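Local coordinates for protelomerase (Agrobacterium tumefaciens, PDB 4F43), which generates and protects the covalently closed hairpin ends of the linear chromosome, probably by cutting and resealing DNA strands, at residues E199-T204 with H266-V271; A55-M60 with S70-Y75; E157-A162 with K223-M228. The protein carries 1 engineered substitution. All blocks are in the same frame, centred on the assembly; numbering follows the deposited sequence.

Interaction 1: residues E199-T204 with H266-V271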
loop_
_atom_site.group_PDB
_atom_site.type_symbol
_atom_site.label_atom_id
_atom_site.label_comp_id
_atom_site.label_asym_id
_atom_site.label_seq_id
_atom_site.Cartn_x
_atom_site.Cartn_y
_atom_site.Cartn_z
ATOM N N GLU A 199 -0.717 19.440 -0.679
ATOM C CA GLU A 199 0.625 19.750 -1.158
ATOM C C GLU A 199 1.683 18.833 -0.549
ATOM O O GLU A 199 1.712 18.618 0.662
ATOM C CB GLU A 199 0.959 21.215 -0.866
ATOM C CG GLU A 199 2.207 21.732 -1.561
ATOM C CD GLU A 199 2.417 23.219 -1.347
ATOM O OE1 GLU A 199 2.253 23.991 -2.316
ATOM O OE2 GLU A 199 2.742 23.618 -0.209
ATOM N N ILE A 200 2.550 18.295 -1.403
ATOM C CA ILE A 200 3.623 17.407 -0.968
ATOM C C ILE A 200 4.971 17.869 -1.514
ATOM O O ILE A 200 5.039 18.457 -2.592
ATOM C CB ILE A 200 3.373 15.954 -1.425
ATOM C CG1 ILE A 200 3.201 15.892 -2.945
ATOM C CG2 ILE A 200 2.159 15.376 -0.725
ATOM C CD1 ILE A 200 3.086 14.485 -3.488
ATOM N N PRO A 201 6.053 17.614 -0.765
ATOM C CA PRO A 201 7.395 17.965 -1.238
ATOM C C PRO A 201 7.908 16.964 -2.267
ATOM O O PRO A 201 7.449 15.823 -2.305
ATOM C CB PRO A 201 8.240 17.881 0.034
ATOM C CG PRO A 201 7.540 16.869 0.870
ATOM C CD PRO A 201 6.075 17.080 0.609
ATOM N N VAL A 202 8.852 17.400 -3.095
ATOM C CA VAL A 202 9.502 16.521 -4.060
ATOM C C VAL A 202 11.018 16.647 -3.959
ATOM O O VAL A 202 11.536 17.668 -3.507
ATOM C CB VAL A 202 9.051 16.819 -5.502
ATOM C CG1 VAL A 202 7.635 16.317 -5.724
ATOM C CG2 VAL A 202 9.145 18.303 -5.794
ATOM N N LEU A 203 11.726 15.605 -4.382
ATOM C CA LEU A 203 13.173 15.538 -4.201
ATOM C C LEU A 203 13.946 15.952 -5.452
ATOM O O LEU A 203 15.166 15.816 -5.517
ATOM C CB LEU A 203 13.585 14.139 -3.735
ATOM C CG LEU A 203 12.868 13.684 -2.460
ATOM C CD1 LEU A 203 13.362 12.322 -2.008
ATOM C CD2 LEU A 203 13.038 14.716 -1.356
ATOM N N THR A 204 13.219 16.455 -6.444
ATOM C CA THR A 204 13.824 17.073 -7.618
ATOM C C THR A 204 12.862 18.139 -8.127
ATOM O O THR A 204 11.717 18.197 -7.679
ATOM C CB THR A 204 14.120 16.046 -8.730
ATOM O OG1 THR A 204 14.939 16.649 -9.740
ATOM C CG2 THR A 204 12.831 15.546 -9.355
ATOM N N HIS A 266 9.769 5.326 2.551
ATOM C CA HIS A 266 10.461 5.573 3.810
ATOM C C HIS A 266 11.604 6.563 3.603
ATOM O O HIS A 266 11.719 7.560 4.323
ATOM C CB HIS A 266 11.019 4.265 4.376
ATOM C CG HIS A 266 9.967 3.295 4.820
ATOM N ND1 HIS A 266 10.260 2.179 5.573
ATOM C CD2 HIS A 266 8.629 3.274 4.618
ATOM C CE1 HIS A 266 9.146 1.512 5.819
ATOM N NE2 HIS A 266 8.143 2.154 5.250
ATOM N N LEU A 267 12.443 6.275 2.612
ATOM C CA LEU A 267 13.574 7.136 2.287
ATOM C C LEU A 267 13.103 8.530 1.881
ATOM O O LEU A 267 13.738 9.531 2.211
ATOM C CB LEU A 267 14.416 6.515 1.171
ATOM C CG LEU A 267 15.698 7.262 0.799
ATOM C CD1 LEU A 267 16.609 7.395 2.010
ATOM C CD2 LEU A 267 16.416 6.560 -0.344
ATOM N N TYR A 268 11.985 8.584 1.164
ATOM C CA TYR A 268 11.364 9.850 0.797
ATOM C C TYR A 268 11.017 10.652 2.047
ATOM O O TYR A 268 11.330 11.846 2.142
ATOM C CB TYR A 268 10.113 9.594 -0.045
ATOM C CG TYR A 268 9.207 10.790 -0.209
ATOM C CD1 TYR A 268 9.574 11.861 -1.013
ATOM C CD2 TYR A 268 7.973 10.838 0.425
ATOM C CE1 TYR A 268 8.742 12.953 -1.168
ATOM C CE2 TYR A 268 7.135 11.921 0.271
ATOM C CZ TYR A 268 7.523 12.976 -0.521
ATOM O OH TYR A 268 6.687 14.056 -0.670
ATOM N N ALA A 269 10.384 9.982 3.007
ATOM C CA ALA A 269 10.038 10.605 4.282
ATOM C C ALA A 269 11.269 11.156 4.997
ATOM O O ALA A 269 11.323 12.341 5.349
ATOM C CB ALA A 269 9.304 9.616 5.172
ATOM N N GLU A 270 12.258 10.289 5.192
ATOM C CA GLU A 270 13.480 10.649 5.905
ATOM C C GLU A 270 14.199 11.835 5.264
ATOM O O GLU A 270 14.576 12.790 5.947
ATOM C CB GLU A 270 14.421 9.444 5.966
ATOM C CG GLU A 270 15.520 9.557 7.007
ATOM C CD GLU A 270 15.041 9.188 8.399
ATOM O OE1 GLU A 270 13.842 8.877 8.555
ATOM O OE2 GLU A 270 15.865 9.200 9.337
ATOM N N VAL A 271 14.383 11.767 3.948
ATOM C CA VAL A 271 15.105 12.805 3.219
ATOM C C VAL A 271 14.349 14.134 3.193
ATOM O O VAL A 271 14.929 15.188 3.464
ATOM C CB VAL A 271 15.437 12.363 1.778
ATOM C CG1 VAL A 271 15.999 13.528 0.978
ATOM C CG2 VAL A 271 16.418 11.202 1.794
#

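Interaction 2: residues A55-M60 with S70-Y75. With nucleotides of chain B.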
loop_
_atom_site.group_PDB
_atom_site.type_symbol
_atom_site.label_atom_id
_atom_site.label_comp_id
_atom_site.label_asym_id
_atom_site.label_seq_id
_atom_site.Cartn_x
_atom_site.Cartn_y
_atom_site.Cartn_z
ATOM N N ALA A 55 -16.835 -24.855 10.372
ATOM C CA ALA A 55 -16.165 -25.765 9.450
ATOM C C ALA A 55 -15.167 -25.003 8.582
ATOM O O ALA A 55 -14.008 -25.411 8.439
ATOM C CB ALA A 55 -17.184 -26.490 8.584
ATOM N N GLU A 56 -15.622 -23.885 8.018
ATOM C CA GLU A 56 -14.784 -23.066 7.148
ATOM C C GLU A 56 -13.533 -22.575 7.875
ATOM O O GLU A 56 -12.451 -22.510 7.291
ATOM C CB GLU A 56 -15.578 -21.878 6.601
ATOM C CG GLU A 56 -15.166 -21.459 5.201
ATOM C CD GLU A 56 -15.483 -22.520 4.165
ATOM O OE1 GLU A 56 -14.752 -22.609 3.157
ATOM O OE2 GLU A 56 -16.471 -23.262 4.357
ATOM N N ILE A 57 -13.690 -22.231 9.149
ATOM C CA ILE A 57 -12.565 -21.842 9.991
ATOM C C ILE A 57 -11.668 -23.045 10.255
ATOM O O ILE A 57 -10.440 -22.942 10.219
ATOM C CB ILE A 57 -13.044 -21.240 11.332
ATOM C CG1 ILE A 57 -13.439 -19.777 11.144
ATOM C CG2 ILE A 57 -11.961 -21.343 12.395
ATOM C CD1 ILE A 57 -12.280 -18.881 10.762
ATOM N N ALA A 58 -12.295 -24.192 10.499
ATOM C CA ALA A 58 -11.569 -25.429 10.755
ATOM C C ALA A 58 -10.689 -25.817 9.571
ATOM O O ALA A 58 -9.671 -26.488 9.744
ATOM C CB ALA A 58 -12.534 -26.557 11.094
ATOM N N ILE A 59 -11.086 -25.397 8.372
ATOM C CA ILE A 59 -10.284 -25.647 7.175
ATOM C C ILE A 59 -8.889 -25.030 7.283
ATOM O O ILE A 59 -7.903 -25.741 7.475
ATOM C CB ILE A 59 -10.972 -25.113 5.902
ATOM C CG1 ILE A 59 -12.349 -25.754 5.731
ATOM C CG2 ILE A 59 -10.111 -25.382 4.677
ATOM C CD1 ILE A 59 -12.306 -27.258 5.594
ATOM N N MET A 60 -8.814 -23.707 7.163
ATOM C CA MET A 60 -7.542 -22.991 7.226
ATOM C C MET A 60 -6.963 -22.994 8.640
ATOM O O MET A 60 -6.888 -21.954 9.294
ATOM C CB MET A 60 -7.720 -21.556 6.725
ATOM C CG MET A 60 -8.989 -20.879 7.224
ATOM S SD MET A 60 -9.188 -19.199 6.602
ATOM C CE MET A 60 -10.735 -18.737 7.372
ATOM N N SER A 70 -6.365 -12.211 6.711
ATOM C CA SER A 70 -6.601 -11.740 5.349
ATOM C C SER A 70 -7.741 -12.513 4.681
ATOM O O SER A 70 -8.625 -11.926 4.046
ATOM C CB SER A 70 -5.323 -11.866 4.518
ATOM O OG SER A 70 -4.252 -11.157 5.120
ATOM N N TYR A 71 -7.716 -13.833 4.837
ATOM C CA TYR A 71 -8.759 -14.691 4.285
ATOM C C TYR A 71 -10.116 -14.377 4.895
ATOM O O TYR A 71 -11.133 -14.406 4.207
ATOM C CB TYR A 71 -8.420 -16.168 4.494
ATOM C CG TYR A 71 -7.358 -16.686 3.556
ATOM C CD1 TYR A 71 -6.762 -15.852 2.617
ATOM C CD2 TYR A 71 -6.959 -18.014 3.598
ATOM C CE1 TYR A 71 -5.794 -16.325 1.756
ATOM C CE2 TYR A 71 -5.993 -18.495 2.739
ATOM C CZ TYR A 71 -5.413 -17.645 1.822
ATOM O OH TYR A 71 -4.450 -18.118 0.964
ATOM N N ILE A 72 -10.124 -14.079 6.191
ATOM C CA ILE A 72 -11.350 -13.678 6.869
ATOM C C ILE A 72 -11.873 -12.382 6.258
ATOM O O ILE A 72 -13.079 -12.227 6.048
ATOM C CB ILE A 72 -11.140 -13.522 8.388
ATOM C CG1 ILE A 72 -10.999 -14.896 9.045
ATOM C CG2 ILE A 72 -12.300 -12.765 9.019
ATOM C CD1 ILE A 72 -10.793 -14.840 10.541
ATOM N N THR A 73 -10.960 -11.463 5.952
ATOM C CA THR A 73 -11.331 -10.242 5.240
ATOM C C THR A 73 -11.976 -10.580 3.896
ATOM O O THR A 73 -12.993 -9.989 3.520
ATOM C CB THR A 73 -10.119 -9.315 5.025
ATOM O OG1 THR A 73 -9.624 -8.869 6.294
ATOM C CG2 THR A 73 -10.507 -8.106 4.187
ATOM N N LYS A 74 -11.391 -11.544 3.186
ATOM C CA LYS A 74 -11.947 -12.002 1.912
ATOM C C LYS A 74 -13.382 -12.512 2.059
ATOM O O LYS A 74 -14.284 -12.075 1.338
ATOM C CB LYS A 74 -11.072 -13.095 1.293
ATOM C CG LYS A 74 -9.670 -12.648 0.919
ATOM C CD LYS A 74 -8.905 -13.779 0.252
ATOM C CE LYS A 74 -7.479 -13.372 -0.079
ATOM N NZ LYS A 74 -7.426 -12.252 -1.059
ATOM N N TYR A 75 -13.580 -13.438 2.995
ATOM C CA TYR A 75 -14.903 -13.990 3.274
ATOM C C TYR A 75 -15.908 -12.892 3.592
ATOM O O TYR A 75 -16.993 -12.849 3.012
ATOM C CB TYR A 75 -14.847 -14.976 4.444
ATOM C CG TYR A 75 -14.323 -16.350 4.092
ATOM C CD1 TYR A 75 -15.114 -17.264 3.407
ATOM C CD2 TYR A 75 -13.044 -16.742 4.466
ATOM C CE1 TYR A 75 -14.640 -18.523 3.091
ATOM C CE2 TYR A 75 -12.561 -17.997 4.155
ATOM C CZ TYR A 75 -13.363 -18.883 3.468
ATOM O OH TYR A 75 -12.885 -20.135 3.158
ATOM P P DT B 20 -12.609 -6.985 7.834
ATOM O OP1 DT B 20 -13.959 -7.116 7.241
ATOM O OP2 DT B 20 -11.671 -8.130 7.797
ATOM O "O5'" DT B 20 -11.899 -5.725 7.152
ATOM C "C5'" DT B 20 -12.598 -4.490 7.027
ATOM C "C4'" DT B 20 -11.803 -3.498 6.197
ATOM O "O4'" DT B 20 -10.549 -3.207 6.865
ATOM C "C3'" DT B 20 -11.437 -3.974 4.793
ATOM O "O3'" DT B 20 -11.542 -2.900 3.864
ATOM C "C2'" DT B 20 -9.990 -4.437 4.947
ATOM C "C1'" DT B 20 -9.468 -3.467 5.996
ATOM N N1 DT B 20 -8.359 -4.040 6.793
ATOM C C2 DT B 20 -7.169 -3.357 6.881
ATOM O O2 DT B 20 -6.971 -2.287 6.334
ATOM N N3 DT B 20 -6.214 -3.978 7.641
ATOM C C4 DT B 20 -6.322 -5.185 8.307
ATOM O O4 DT B 20 -5.395 -5.654 8.964
ATOM C C5 DT B 20 -7.597 -5.843 8.167
ATOM C C7 DT B 20 -7.851 -7.157 8.837
ATOM C C6 DT B 20 -8.541 -5.250 7.427
ATOM P P DC B 9 -3.009 -22.175 0.665
ATOM O OP1 DC B 9 -2.564 -23.562 0.929
ATOM O OP2 DC B 9 -4.340 -21.722 1.126
ATOM O "O5'" DC B 9 -1.923 -21.166 1.264
ATOM C "C5'" DC B 9 -0.541 -21.388 1.012
ATOM C "C4'" DC B 9 0.285 -20.164 1.365
ATOM O "O4'" DC B 9 0.003 -19.084 0.443
ATOM C "C3'" DC B 9 0.042 -19.579 2.758
ATOM O "O3'" DC B 9 1.168 -19.844 3.590
ATOM C "C2'" DC B 9 -0.145 -18.079 2.522
ATOM C "C1'" DC B 9 0.390 -17.904 1.107
ATOM N N1 DC B 9 -0.132 -16.710 0.382
ATOM C C2 DC B 9 0.785 -15.768 -0.091
ATOM O O2 DC B 9 1.989 -15.966 0.108
ATOM N N3 DC B 9 0.328 -14.676 -0.751
ATOM C C4 DC B 9 -0.982 -14.513 -0.941
ATOM N N4 DC B 9 -1.381 -13.417 -1.599
ATOM C C5 DC B 9 -1.934 -15.464 -0.462
ATOM C C6 DC B 9 -1.472 -16.540 0.188
#

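Interaction 3: residues E157-A162 with K223-M228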
loop_
_atom_site.group_PDB
_atom_site.type_symbol
_atom_site.label_atom_id
_atom_site.label_comp_id
_atom_site.label_asym_id
_atom_site.label_seq_id
_atom_site.Cartn_x
_atom_site.Cartn_y
_atom_site.Cartn_z
ATOM N N GLU A 157 -0.910 4.113 -5.978
ATOM C CA GLU A 157 -1.211 5.513 -6.247
ATOM C C GLU A 157 -0.509 5.985 -7.516
ATOM O O GLU A 157 -1.140 6.542 -8.412
ATOM C CB GLU A 157 -0.780 6.386 -5.068
ATOM C CG GLU A 157 -1.477 6.061 -3.757
ATOM C CD GLU A 157 -0.860 6.785 -2.576
ATOM O OE1 GLU A 157 0.266 7.306 -2.721
ATOM O OE2 GLU A 157 -1.500 6.835 -1.506
ATOM N N VAL A 158 0.798 5.746 -7.582
ATOM C CA VAL A 158 1.618 6.175 -8.715
ATOM C C VAL A 158 1.143 5.596 -10.044
ATOM O O VAL A 158 0.871 6.335 -10.990
ATOM C CB VAL A 158 3.105 5.791 -8.516
ATOM C CG1 VAL A 158 3.894 6.023 -9.797
ATOM C CG2 VAL A 158 3.713 6.574 -7.366
ATOM N N PHE A 159 1.041 4.274 -10.110
ATOM C CA PHE A 159 0.721 3.598 -11.362
ATOM C C PHE A 159 -0.749 3.697 -11.771
ATOM O O PHE A 159 -1.062 3.676 -12.961
ATOM C CB PHE A 159 1.137 2.125 -11.308
ATOM C CG PHE A 159 2.625 1.908 -11.331
ATOM C CD1 PHE A 159 3.345 2.093 -12.498
ATOM C CD2 PHE A 159 3.298 1.502 -10.193
ATOM C CE1 PHE A 159 4.710 1.888 -12.525
ATOM C CE2 PHE A 159 4.660 1.295 -10.213
ATOM C CZ PHE A 159 5.368 1.489 -11.381
ATOM N N THR A 160 -1.652 3.803 -10.799
ATOM C CA THR A 160 -3.074 3.673 -11.113
ATOM C C THR A 160 -3.937 4.929 -10.955
ATOM O O THR A 160 -4.881 5.120 -11.720
ATOM C CB THR A 160 -3.728 2.518 -10.321
ATOM O OG1 THR A 160 -3.777 2.853 -8.930
ATOM C CG2 THR A 160 -2.939 1.230 -10.502
ATOM N N GLN A 161 -3.638 5.779 -9.978
ATOM C CA GLN A 161 -4.577 6.850 -9.646
ATOM C C GLN A 161 -3.971 8.137 -9.080
ATOM O O GLN A 161 -4.602 8.812 -8.267
ATOM C CB GLN A 161 -5.644 6.319 -8.685
ATOM C CG GLN A 161 -5.075 5.696 -7.420
ATOM C CD GLN A 161 -6.143 5.068 -6.550
ATOM O OE1 GLN A 161 -7.260 4.817 -7.002
ATOM N NE2 GLN A 161 -5.807 4.813 -5.289
ATOM N N ALA A 162 -2.765 8.485 -9.514
ATOM C CA ALA A 162 -2.145 9.731 -9.074
ATOM C C ALA A 162 -2.511 10.892 -9.993
ATOM O O ALA A 162 -2.654 10.717 -11.203
ATOM C CB ALA A 162 -0.633 9.578 -8.988
ATOM N N LYS A 223 -2.190 3.831 -19.896
ATOM C CA LYS A 223 -3.638 3.793 -20.072
ATOM C C LYS A 223 -4.190 2.461 -19.587
ATOM O O LYS A 223 -5.316 2.385 -19.095
ATOM C CB LYS A 223 -4.013 4.012 -21.539
ATOM C CG LYS A 223 -3.742 5.418 -22.050
ATOM C CD LYS A 223 -4.509 6.455 -21.243
ATOM C CE LYS A 223 -6.013 6.235 -21.331
ATOM N NZ LYS A 223 -6.760 7.169 -20.441
ATOM N N LEU A 224 -3.387 1.413 -19.734
ATOM C CA LEU A 224 -3.763 0.087 -19.262
ATOM C C LEU A 224 -3.766 0.034 -17.734
ATOM O O LEU A 224 -4.465 -0.781 -17.131
ATOM C CB LEU A 224 -2.808 -0.965 -19.835
ATOM C CG LEU A 224 -3.047 -2.433 -19.465
ATOM C CD1 LEU A 224 -4.469 -2.852 -19.798
ATOM C CD2 LEU A 224 -2.042 -3.331 -20.172
ATOM N N TRP A 225 -2.991 0.920 -17.115
ATOM C CA TRP A 225 -2.858 0.959 -15.660
ATOM C C TRP A 225 -3.889 1.862 -14.985
ATOM O O TRP A 225 -4.253 1.641 -13.831
ATOM C CB TRP A 225 -1.454 1.421 -15.272
ATOM C CG TRP A 225 -0.451 0.320 -15.174
ATOM C CD1 TRP A 225 -0.691 -0.989 -14.870
ATOM C CD2 TRP A 225 0.961 0.431 -15.385
ATOM N NE1 TRP A 225 0.486 -1.700 -14.875
ATOM C CE2 TRP A 225 1.515 -0.851 -15.189
ATOM C CE3 TRP A 225 1.811 1.489 -15.718
ATOM C CZ2 TRP A 225 2.881 -1.101 -15.316
ATOM C CZ3 TRP A 225 3.166 1.240 -15.846
ATOM C CH2 TRP A 225 3.687 -0.045 -15.644
ATOM N N HIS A 226 -4.352 2.878 -15.705
ATOM C CA HIS A 226 -5.248 3.877 -15.127
ATOM C C HIS A 226 -6.618 3.307 -14.765
ATOM O O HIS A 226 -7.293 2.707 -15.601
ATOM C CB HIS A 226 -5.415 5.060 -16.082
ATOM C CG HIS A 226 -6.050 6.260 -15.451
ATOM N ND1 HIS A 226 -5.401 7.040 -14.520
ATOM C CD2 HIS A 226 -7.275 6.813 -15.617
ATOM C CE1 HIS A 226 -6.197 8.024 -14.140
ATOM N NE2 HIS A 226 -7.341 7.909 -14.790
ATOM N N GLY A 227 -7.021 3.506 -13.513
ATOM C CA GLY A 227 -8.330 3.079 -13.049
ATOM C C GLY A 227 -8.384 1.610 -12.678
ATOM O O GLY A 227 -9.450 1.073 -12.378
ATOM N N MET A 228 -7.224 0.962 -12.694
ATOM C CA MET A 228 -7.133 -0.464 -12.405
ATOM C C MET A 228 -7.447 -0.763 -10.945
ATOM O O MET A 228 -7.281 0.093 -10.076
ATOM C CB MET A 228 -5.733 -0.979 -12.738
ATOM C CG MET A 228 -5.715 -2.221 -13.603
ATOM S SD MET A 228 -4.035 -2.771 -13.953
ATOM C CE MET A 228 -4.352 -4.124 -15.082
#

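Interaction 1: residues E199-T204 with H266-V271
A buried strand-to-helix contact joins Pro201 and Leu203, at and just past the end of an outermost strand, 198-201, of the antiparallel sheet, to Tyr268 and Val271 on one face of helix 263-276. The tyrosine does most of the work. With its CG anti to the backbone N (chi1 166°), Tyr268 projects from the helix until its hydroxyl reaches the strand, where OH donates to the main-chain O of Pro201 at a short 2.5 Å. That oxygen lies at the ring edge, in the ring plane, whereas from the carbonyl's side the donor is tilted 25° out of the carbonyl plane with a C=O...donor angle of 138°. The same hydroxyl has a weak hydrogen bond with Arg153, which may help to fix the hydroxyl's rotation. Around it the proline ring supplies carbon: CG and CD of Pro201 each come to 3.3 Å from Tyr268 OH, and the two side chains cross at about a right angle. Proline suits this position because it has no N-H to satisfy, while its carbonyl remains available as an acceptor. In the catalytic domain of the telomere resolvase family this contact ties an edge of the four-stranded sheet, in which Ile200 pairs with Ile178, to the helix that also brings His266 against a DNA phosphate. Leu203 packs at the tyrosine's edge: its CD1 is 3.9 Å from Tyr268 CD1. Its other branch, CD2, meets CG1 of Val271 at 4.0 Å, one helical turn further on. A branched leucine can thus touch two successive side chains of the helix face, with Met150 of helix 140-151 also against it. Tyr286 and Ile290 of helix 283-291 pack on Pro201.

Interaction 2: residues A55-M60 with S70-Y75
Residues 55-60 and 70-75 run roughly antiparallel, the end of helix 46-59 beside the middle of helix 65-82, with CA atoms of Ile57 and Ile72 8.8 Å apart. They form a helical hairpin whose second helix touches the DNA. Met60, the first residue to leave helical geometry, sends a flexible, extended side chain between the helices. Its SD lies in the plane of the Tyr71 ring, at the edge, 5.2 Å from the centroid in a Met-aromatic contact, and its methyl CE reaches Tyr75 CE2 at 3.8 Å. Ile57 and Ile72 add a looser apolar pair through their CD1 atoms. The one polar link is Tyr75 OH to Glu56 OE1, 3.1 Å, using the anti lone pair of that oxygen. A bend at chi2 (66°) turns the carboxylate to the hydroxyl, while OE1 also forms a salt bridge with Arg32, which would balance the buried charge. Glu56 CG itself lies 3.3 Å from Tyr75 OH. Tyr71 points its hydroxyl at nucleotide DC9 of chain B, and Ser70 bonds an adenine base. Facing away from the hairpin interface, Thr73 turns OG1 to OP2 of DT20 of chain B, donating a 2.6 Å hydrogen bond to the phosphate.

Interaction 3: residues E157-A162 with K223-M228
The Phe159 ring turns its edge to one face of the Trp225 indole, a T-shaped pair with the centroids of the Phe159 ring and the six-membered ring of Trp225 4.7 Å apart and planes at 63°. Phe159 CD1 stands 3.4 Å above the indole plane, shifted toward the rim near Trp225 CZ3, while at the edge of the indole, in its plane, lies SD of Met228. Within the catalytic domain, a wide pi-type turn at 157-161 in helix 155-161 meets the type II beta turn Trp225-Met228 that follows helix 220-225. Both rings point the same way and continue into the interior, where Leu241 and Ile148 pack on Phe159 and Trp225 NE1 bonds Thr237 OG1; large aromatics suit this buried place, packing between helices 140-151 and 230-248 while the indole N-H is satisfied. Beneath them the backbones come close, Thr160 and His226 having CA atoms 4.6 Å apart. Thr160 CA makes a C-H...O contact with Trp225 O at 3.6 Å. The Thr160 hydroxyl sits between its backbone N and carbonyl carbon (chi1 69°) and bonds back to Tyr156 O, which leaves CG2 on the side of Trp225 O and Met228 CB. Gly227 takes the third place of the turn, where its positive phi is easily adopted. Its N-H points almost straight at the Thr160 carbonyl: Gly227 N to Thr160 O is 3.2 Å, with 171° at the hydrogen.

In the fold
Interactions 1 and 3 belong to the same catalytic domain and alternate along the chain without touching, their nearest atoms about 8 Å apart. Helix 140-151 packs against both. Interaction 1 is buried and joins sheet edge to helix; interaction 3 is only partly buried, with aromatic packing inside and a turn near the surface. Each pairs aromatic packing with one hydrogen bond to a main-chain carbonyl, by a side chain in interaction 1 and by a backbone N-H in interaction 3. Interaction 2 lies about 39 Å from interaction 1, centre to centre, across the chain's middle. It too is buried, but around a methionine and a carboxylate; its second helix hydrogen-bonds DNA, while interaction 1 packs His266 on a phosphate.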